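Local coordinates for dihydrodipicolinate synthase (Bacteroides thetaiotaomicron, PDB 4XKY), which probably catalyses the Schiff-base condensation of pyruvate with aspartate semialdehyde in lysine biosynthesis, or the related cleavage of N-acetylneuraminate, at residues 33-38 with 72-77; 37-42 with 218-223; 195-200 with 224-229. All coordinates share one frame; numbering follows the deposited sequence.

Overall arrangement
The three contacts lie in the outer layer of a TIM barrel, contact 2 touching both others. Contacts 1 and 2 share Gly37 and Gly38, with centres 9 Å apart: the end of helix 24-36 serves contact 1, the loop after it contact 2. Strand pairing also joins them, through probable hydrogen bonds from Leu77 N to Leu42 O (2.8 Å) and Leu42 N to Pro75 O (3.0 Å). Helix 216-227 carries contact 2 on to contact 3, 12 Å away between centres. Contacts 1 and 3 stay about 7 Å apart at their nearest atoms. The side chains of Val39 and Val200 lie about 10 Å from that of predicted pyruvate-binding Val208, near but probably not in the pocket.

Contact 1: 33-38 with 72-77; sequences HLIAGG and GRLPVL
Arg73 NH2, in the guanidinium group that Ile35 lies against, is held twice: it makes a salt bridge to Glu32 OE2 and a hydrogen bond to Ile69 O. NE of the same group bonds to Ala70 O, so the plane is fixed from more than one of its nitrogens. Ile35 comes in over one face, with CD1 above the centre of the group and 3.4 Å from Arg73 CZ. The two side chains run roughly perpendicular, and the CD1 methyl rests on a flat charged group whose polar atoms are bonded elsewhere. A bend at the third torsion of Arg73 (chi3 -77°) turns its end back towards helix 56-70, which supplies both carbonyls. This is the outside of a TIM barrel: the last turn of helix 24-36 meets the turn that leads from the next helix into strand 76-79. One carbon closer to the backbone of Ile35, Leu74 takes over. Its CD2 lies 3.8 Å from Ile35 CG1, and the two side chains lie alongside, pointing opposite ways; Leu74 also touches Leu42 of the neighbouring strand. A chi1 of -72° sets Ile35 CG1 opposite the carbonyl carbon, which lets one branch serve both partners. Just beyond, the helix ends in a Schellman motif at Gly38, whose positive phi of 90° accompanies a bond from Gly38 N to Ile35 O (3.0 Å).

Contact 2: 37-42 with 218-223; sequences GGVHAL and LYVSLY. With ACT (acetate ion), chain E.
Val220 points from helix 216-227 at the turn 37-39, where the loop after helix 24-36 heads for strand 42-44 of the TIM barrel. One branch of the valine does the touching. CG1 stands anti to the backbone N (chi1 169°), which leaves CG2 beside that nitrogen and aimed at the loop. There CG2 meets two successive carbonyl oxygens, Gly38 O at 3.7 Å and Gly37 O at 3.8 Å, so across this contact the methyl packs mainly against glycine backbone. Val39 N is a little farther from CG2, at 4.1 Å. The side chain of Val39 does not face the helix squarely; its CG1 only grazes Val220 CG2, at 4.5 Å, and it also packs on Ile8, Pro10 and Leu74. Ile8 of strand 7-8 is common ground, since Val220, Tyr219 and Tyr223 touch it too and helix and loop thus rest on the same strand. No hydrogen bond joins the two segments. At the start of the helix an acetate, probably from the crystallisation liquor, accepts bonds from Glu217 N and from Leu218 N, the latter to its OXT (3.3 Å, N-H...O angle 147°).

Contact 3: 195-200 with 224-229; sequences IMAESV and NAAKNA
Two helices of the TIM barrel's outer layer pack closely here: the short helix 196-201, which follows strand 187-190, and the last turn of helix 216-227. Small side chains let them come near, and the CA atoms of Ala197 and Ala226 are 5.4 Å apart. The methyl of Ala226 points at the other helix and settles between two positions one turn apart. It lies 3.5 Å from Ala197 O and 4.4 Å from Ala197 CB, while Val200 CG1 approaches it to 3.7 Å. With chi1 at 172°, that branch of Val200 extends away from its own backbone N and reaches far enough to lie also against Lys227 N, 3.7 Å away. Beyond its backbone N, Lys227 offers CB, 4.5 Å from Val200 CG1, and its extended chain leads the amino group away from the contact. No hydrogen bond crosses the interface. Around it, Leu222 packs on Met196 and Ala197, and Gln238 of helix 231-247 touches Ala197. Side chains of a neighbouring subunit pack on Ile195, Glu198 and Ala229, which places the region beside a subunit boundary of the tetramer. In the first turn of helix 196-201 two donors of one residue grip Ile195 O from opposite faces of its plane: Ser199 N, and Ser199 OG at 2.6 Å, the latter tilted 26° from the carbonyl plane.

Contact 1: 33-38 with 72-77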
loop_
_atom_site.group_PDB
_atom_site.type_symbol
_atom_site.label_atom_id
_atom_site.label_comp_id
_atom_site.label_asym_id
_atom_site.label_seq_id
_atom_site.Cartn_x
_atom_site.Cartn_y
_atom_site.Cartn_z
ATOM N N HIS A 33 -40.210 -3.849 -0.041
ATOM C CA HIS A 33 -39.660 -5.106 0.498
ATOM C C HIS A 33 -38.844 -4.840 1.776
ATOM O O HIS A 33 -38.937 -5.577 2.752
ATOM C CB HIS A 33 -38.825 -5.745 -0.619
ATOM C CG HIS A 33 -37.948 -6.885 -0.213
ATOM N ND1 HIS A 33 -38.437 -8.132 0.116
ATOM C CD2 HIS A 33 -36.598 -7.005 -0.221
ATOM C CE1 HIS A 33 -37.432 -8.956 0.344
ATOM N NE2 HIS A 33 -36.303 -8.297 0.144
ATOM N N LEU A 34 -38.076 -3.753 1.789
ATOM C CA LEU A 34 -37.292 -3.421 2.975
ATOM C C LEU A 34 -38.172 -2.969 4.130
ATOM O O LEU A 34 -37.970 -3.394 5.281
ATOM C CB LEU A 34 -36.233 -2.372 2.661
ATOM C CG LEU A 34 -35.175 -2.841 1.661
ATOM C CD1 LEU A 34 -34.288 -1.682 1.278
ATOM C CD2 LEU A 34 -34.328 -3.955 2.215
ATOM N N ILE A 35 -39.163 -2.134 3.829
ATOM C CA ILE A 35 -40.037 -1.610 4.876
ATOM C C ILE A 35 -40.796 -2.747 5.552
ATOM O O ILE A 35 -40.777 -2.865 6.777
ATOM C CB ILE A 35 -41.022 -0.577 4.326
ATOM C CG1 ILE A 35 -40.258 0.698 3.989
ATOM C CG2 ILE A 35 -42.125 -0.283 5.344
ATOM C CD1 ILE A 35 -41.050 1.753 3.254
ATOM N N ALA A 36 -41.433 -3.596 4.746
ATOM C CA ALA A 36 -42.178 -4.745 5.259
ATOM C C ALA A 36 -41.251 -5.695 5.996
ATOM O O ALA A 36 -41.684 -6.447 6.858
ATOM C CB ALA A 36 -42.882 -5.487 4.127
ATOM N N GLY A 37 -39.972 -5.662 5.649
ATOM C CA GLY A 37 -39.005 -6.551 6.274
ATOM C C GLY A 37 -38.507 -6.082 7.625
ATOM O O GLY A 37 -37.700 -6.774 8.253
ATOM N N GLY A 38 -38.950 -4.898 8.054
ATOM C CA GLY A 38 -38.644 -4.399 9.381
ATOM C C GLY A 38 -37.372 -3.580 9.520
ATOM O O GLY A 38 -36.941 -3.333 10.640
ATOM N N GLY A 72 -41.968 9.350 3.983
ATOM C CA GLY A 72 -41.819 9.583 5.436
ATOM C C GLY A 72 -41.924 8.383 6.375
ATOM O O GLY A 72 -41.732 8.536 7.583
ATOM N N ARG A 73 -42.196 7.184 5.852
ATOM C CA ARG A 73 -42.346 5.989 6.704
ATOM C C ARG A 73 -41.089 5.551 7.455
ATOM O O ARG A 73 -41.185 4.798 8.424
ATOM C CB ARG A 73 -42.837 4.804 5.874
ATOM C CG ARG A 73 -44.247 4.972 5.335
ATOM C CD ARG A 73 -44.596 3.840 4.383
ATOM N NE ARG A 73 -43.985 3.968 3.054
ATOM C CZ ARG A 73 -44.023 3.017 2.113
ATOM N NH1 ARG A 73 -44.638 1.860 2.325
ATOM N NH2 ARG A 73 -43.463 3.219 0.939
ATOM N N LEU A 74 -39.928 6.020 6.997
ATOM C CA LEU A 74 -38.626 5.589 7.494
ATOM C C LEU A 74 -37.593 6.690 7.259
ATOM O O LEU A 74 -37.637 7.316 6.238
ATOM C CB LEU A 74 -38.191 4.382 6.657
ATOM C CG LEU A 74 -37.570 3.183 7.338
ATOM C CD1 LEU A 74 -38.383 2.860 8.574
ATOM C CD2 LEU A 74 -37.558 2.002 6.389
ATOM N N PRO A 75 -36.651 6.906 8.180
ATOM C CA PRO A 75 -35.575 7.853 7.866
ATOM C C PRO A 75 -34.792 7.479 6.585
ATOM O O PRO A 75 -34.464 6.304 6.359
ATOM C CB PRO A 75 -34.647 7.775 9.090
ATOM C CG PRO A 75 -35.440 7.120 10.163
ATOM C CD PRO A 75 -36.495 6.292 9.509
ATOM N N VAL A 76 -34.544 8.485 5.760
ATOM C CA VAL A 76 -33.652 8.372 4.627
ATOM C C VAL A 76 -32.315 9.091 4.855
ATOM O O VAL A 76 -32.254 10.293 5.130
ATOM C CB VAL A 76 -34.335 8.898 3.367
ATOM C CG1 VAL A 76 -33.427 8.715 2.176
ATOM C CG2 VAL A 76 -35.650 8.147 3.142
ATOM N N LEU A 77 -31.243 8.318 4.734
ATOM C CA LEU A 77 -29.863 8.808 4.804
ATOM C C LEU A 77 -29.270 8.826 3.410
ATOM O O LEU A 77 -29.393 7.858 2.676
ATOM C CB LEU A 77 -29.006 7.880 5.679
ATOM C CG LEU A 77 -29.050 8.067 7.197
ATOM C CD1 LEU A 77 -30.462 7.941 7.710
ATOM C CD2 LEU A 77 -28.156 7.069 7.928
#

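Contact 2: 37-42 with 218-223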
loop_
_atom_site.group_PDB
_atom_site.type_symbol
_atom_site.label_atom_id
_atom_site.label_comp_id
_atom_site.label_asym_id
_atom_site.label_seq_id
_atom_site.Cartn_x
_atom_site.Cartn_y
_atom_site.Cartn_z
ATOM N N GLY A 37 -39.972 -5.662 5.649
ATOM C CA GLY A 37 -39.005 -6.551 6.274
ATOM C C GLY A 37 -38.507 -6.082 7.625
ATOM O O GLY A 37 -37.700 -6.774 8.253
ATOM N N GLY A 38 -38.950 -4.898 8.054
ATOM C CA GLY A 38 -38.644 -4.399 9.381
ATOM C C GLY A 38 -37.372 -3.580 9.520
ATOM O O GLY A 38 -36.941 -3.333 10.640
ATOM N N VAL A 39 -36.758 -3.132 8.422
ATOM C CA VAL A 39 -35.529 -2.345 8.567
ATOM C C VAL A 39 -35.860 -0.967 9.196
ATOM O O VAL A 39 -37.013 -0.529 9.210
ATOM C CB VAL A 39 -34.719 -2.176 7.251
ATOM C CG1 VAL A 39 -34.448 -3.526 6.582
ATOM C CG2 VAL A 39 -35.398 -1.216 6.288
ATOM N N HIS A 40 -34.848 -0.283 9.702
ATOM C CA HIS A 40 -35.076 0.972 10.437
ATOM C C HIS A 40 -34.735 2.225 9.678
ATOM O O HIS A 40 -35.102 3.287 10.100
ATOM C CB HIS A 40 -34.348 0.946 11.785
ATOM C CG HIS A 40 -34.642 -0.287 12.571
ATOM N ND1 HIS A 40 -35.396 -0.277 13.724
ATOM C CD2 HIS A 40 -34.338 -1.586 12.326
ATOM C CE1 HIS A 40 -35.523 -1.514 14.172
ATOM N NE2 HIS A 40 -34.887 -2.327 13.343
ATOM N N ALA A 41 -34.043 2.112 8.557
ATOM C CA ALA A 41 -33.763 3.270 7.735
ATOM C C ALA A 41 -33.301 2.798 6.391
ATOM O O ALA A 41 -33.047 1.619 6.206
ATOM C CB ALA A 41 -32.701 4.149 8.383
ATOM N N LEU A 42 -33.231 3.730 5.452
ATOM C CA LEU A 42 -32.713 3.495 4.112
ATOM C C LEU A 42 -31.515 4.391 3.876
ATOM O O LEU A 42 -31.582 5.607 4.118
ATOM C CB LEU A 42 -33.769 3.863 3.077
ATOM C CG LEU A 42 -35.162 3.279 3.312
ATOM C CD1 LEU A 42 -36.109 3.781 2.233
ATOM C CD2 LEU A 42 -35.138 1.765 3.295
ATOM N N LEU A 218 -33.967 -11.671 7.903
ATOM C CA LEU A 218 -32.840 -12.391 8.454
ATOM C C LEU A 218 -31.918 -11.422 9.199
ATOM O O LEU A 218 -31.479 -11.724 10.299
ATOM C CB LEU A 218 -32.058 -13.120 7.358
ATOM C CG LEU A 218 -30.623 -13.526 7.724
ATOM C CD1 LEU A 218 -30.608 -14.597 8.799
ATOM C CD2 LEU A 218 -29.892 -14.039 6.497
ATOM N N TYR A 219 -31.612 -10.264 8.615
ATOM C CA TYR A 219 -30.635 -9.392 9.254
ATOM C C TYR A 219 -31.231 -8.689 10.468
ATOM O O TYR A 219 -30.535 -8.456 11.456
ATOM C CB TYR A 219 -30.060 -8.394 8.259
ATOM C CG TYR A 219 -29.215 -9.089 7.242
ATOM C CD1 TYR A 219 -27.849 -9.224 7.417
ATOM C CD2 TYR A 219 -29.789 -9.674 6.146
ATOM C CE1 TYR A 219 -27.076 -9.894 6.496
ATOM C CE2 TYR A 219 -29.022 -10.354 5.219
ATOM C CZ TYR A 219 -27.667 -10.459 5.406
ATOM O OH TYR A 219 -26.899 -11.121 4.480
ATOM N N VAL A 220 -32.512 -8.344 10.391
ATOM C CA VAL A 220 -33.228 -7.769 11.527
ATOM C C VAL A 220 -33.287 -8.762 12.677
ATOM O O VAL A 220 -33.056 -8.387 13.832
ATOM C CB VAL A 220 -34.646 -7.317 11.129
ATOM C CG1 VAL A 220 -35.483 -6.980 12.355
ATOM C CG2 VAL A 220 -34.542 -6.095 10.232
ATOM N N SER A 221 -33.577 -10.021 12.351
ATOM C CA SER A 221 -33.570 -11.083 13.357
ATOM C C SER A 221 -32.216 -11.273 14.004
ATOM O O SER A 221 -32.138 -11.482 15.207
ATOM C CB SER A 221 -34.031 -12.424 12.778
ATOM O OG SER A 221 -35.388 -12.347 12.412
ATOM N N LEU A 222 -31.151 -11.218 13.217
ATOM C CA LEU A 222 -29.823 -11.373 13.780
ATOM C C LEU A 222 -29.455 -10.166 14.649
ATOM O O LEU A 222 -28.892 -10.328 15.749
ATOM C CB LEU A 222 -28.786 -11.624 12.695
ATOM C CG LEU A 222 -27.312 -11.765 13.093
ATOM C CD1 LEU A 222 -27.035 -12.660 14.298
ATOM C CD2 LEU A 222 -26.569 -12.300 11.879
ATOM N N TYR A 223 -29.814 -8.971 14.187
ATOM C CA TYR A 223 -29.580 -7.766 14.975
ATOM C C TYR A 223 -30.210 -7.868 16.385
ATOM O O TYR A 223 -29.565 -7.528 17.400
ATOM C CB TYR A 223 -30.104 -6.511 14.269
ATOM C CG TYR A 223 -30.175 -5.325 15.211
ATOM C CD1 TYR A 223 -29.019 -4.617 15.554
ATOM C CD2 TYR A 223 -31.389 -4.933 15.799
ATOM C CE1 TYR A 223 -29.068 -3.536 16.429
ATOM C CE2 TYR A 223 -31.447 -3.853 16.682
ATOM C CZ TYR A 223 -30.285 -3.167 17.005
ATOM O OH TYR A 223 -30.326 -2.095 17.885
HETATM C C ACT E . -36.271 -12.293 4.347
HETATM O O ACT E . -36.559 -11.080 4.195
HETATM O OXT ACT E . -35.377 -12.656 5.136
HETATM C CH3 ACT E . -36.999 -13.371 3.580
#

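Contact 3: 195-200 with 224-229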
loop_
_atom_site.group_PDB
_atom_site.type_symbol
_atom_site.label_atom_id
_atom_site.label_comp_id
_atom_site.label_asym_id
_atom_site.label_seq_id
_atom_site.Cartn_x
_atom_site.Cartn_y
_atom_site.Cartn_z
ATOM N N ILE A 195 -19.674 -9.058 10.442
ATOM C CA ILE A 195 -19.275 -8.721 11.806
ATOM C C ILE A 195 -20.310 -7.859 12.540
ATOM O O ILE A 195 -20.001 -7.250 13.576
ATOM C CB ILE A 195 -17.928 -7.979 11.819
ATOM C CG1 ILE A 195 -17.972 -6.735 10.919
ATOM C CG2 ILE A 195 -16.826 -8.933 11.426
ATOM C CD1 ILE A 195 -16.807 -5.779 11.115
ATOM N N MET A 196 -21.520 -7.807 11.998
ATOM C CA MET A 196 -22.602 -7.055 12.619
ATOM C C MET A 196 -22.966 -7.666 13.952
ATOM O O MET A 196 -23.123 -6.950 14.941
ATOM C CB MET A 196 -23.838 -7.042 11.717
ATOM C CG MET A 196 -25.027 -6.243 12.231
ATOM S SD MET A 196 -26.249 -7.267 13.110
ATOM C CE MET A 196 -26.953 -8.257 11.799
ATOM N N ALA A 197 -23.144 -8.985 13.968
ATOM C CA ALA A 197 -23.571 -9.666 15.184
ATOM C C ALA A 197 -22.555 -9.460 16.300
ATOM O O ALA A 197 -22.920 -9.149 17.434
ATOM C CB ALA A 197 -23.782 -11.146 14.932
ATOM N N GLU A 198 -21.270 -9.593 15.985
ATOM C CA GLU A 198 -20.296 -9.496 17.052
ATOM C C GLU A 198 -20.167 -8.038 17.524
ATOM O O GLU A 198 -20.000 -7.785 18.710
ATOM C CB GLU A 198 -18.970 -10.120 16.646
ATOM C CG GLU A 198 -18.074 -9.248 15.805
ATOM C CD GLU A 198 -16.934 -10.059 15.223
ATOM O OE1 GLU A 198 -15.754 -9.735 15.509
ATOM O OE2 GLU A 198 -17.231 -11.036 14.501
ATOM N N SER A 199 -20.288 -7.087 16.602
ATOM C CA SER A 199 -20.186 -5.681 16.969
ATOM C C SER A 199 -21.405 -5.280 17.787
ATOM O O SER A 199 -21.271 -4.571 18.775
ATOM C CB SER A 199 -20.069 -4.800 15.734
ATOM O OG SER A 199 -19.039 -5.258 14.869
ATOM N N VAL A 200 -22.595 -5.753 17.403
ATOM C CA VAL A 200 -23.798 -5.393 18.159
ATOM C C VAL A 200 -23.758 -6.003 19.563
ATOM O O VAL A 200 -24.110 -5.349 20.538
ATOM C CB VAL A 200 -25.100 -5.775 17.420
ATOM C CG1 VAL A 200 -26.324 -5.579 18.306
ATOM C CG2 VAL A 200 -25.263 -4.910 16.189
ATOM N N ASN A 224 -31.467 -8.306 16.425
ATOM C CA ASN A 224 -32.241 -8.453 17.674
ATOM C C ASN A 224 -31.701 -9.539 18.617
ATOM O O ASN A 224 -31.657 -9.349 19.838
ATOM C CB ASN A 224 -33.722 -8.716 17.329
ATOM C CG ASN A 224 -34.436 -7.458 16.855
ATOM O OD1 ASN A 224 -34.276 -6.403 17.440
ATOM N ND2 ASN A 224 -35.229 -7.566 15.812
ATOM N N ALA A 225 -31.296 -10.668 18.032
ATOM C CA ALA A 225 -30.623 -11.731 18.762
ATOM C C ALA A 225 -29.274 -11.256 19.319
ATOM O O ALA A 225 -28.901 -11.664 20.418
ATOM C CB ALA A 225 -30.409 -12.938 17.867
ATOM N N ALA A 226 -28.534 -10.421 18.576
ATOM C CA ALA A 226 -27.237 -9.906 19.097
ATOM C C ALA A 226 -27.488 -8.896 20.212
ATOM O O ALA A 226 -26.794 -8.880 21.236
ATOM C CB ALA A 226 -26.382 -9.285 17.995
ATOM N N LYS A 227 -28.525 -8.089 20.007
ATOM C CA LYS A 227 -28.928 -7.044 20.939
ATOM C C LYS A 227 -29.267 -7.590 22.289
ATOM O O LYS A 227 -28.891 -7.027 23.312
ATOM C CB LYS A 227 -30.167 -6.315 20.437
ATOM C CG LYS A 227 -30.374 -5.013 21.172
ATOM C CD LYS A 227 -31.635 -4.317 20.730
ATOM C CE LYS A 227 -31.848 -3.080 21.582
ATOM N NZ LYS A 227 -33.244 -2.585 21.478
ATOM N N ASN A 228 -30.018 -8.677 22.270
ATOM C CA ASN A 228 -30.492 -9.314 23.480
ATOM C C ASN A 228 -29.598 -10.451 23.924
ATOM O O ASN A 228 -29.923 -11.151 24.865
ATOM C CB ASN A 228 -31.903 -9.829 23.224
ATOM C CG ASN A 228 -32.847 -8.715 22.826
ATOM O OD1 ASN A 228 -32.921 -7.684 23.501
ATOM N ND2 ASN A 228 -33.565 -8.904 21.728
ATOM N N ALA A 229 -28.483 -10.660 23.233
ATOM C CA ALA A 229 -27.562 -11.730 23.592
ATOM C C ALA A 229 -28.272 -13.098 23.641
ATOM O O ALA A 229 -27.981 -13.931 24.497
ATOM C CB ALA A 229 -26.877 -11.413 24.923
#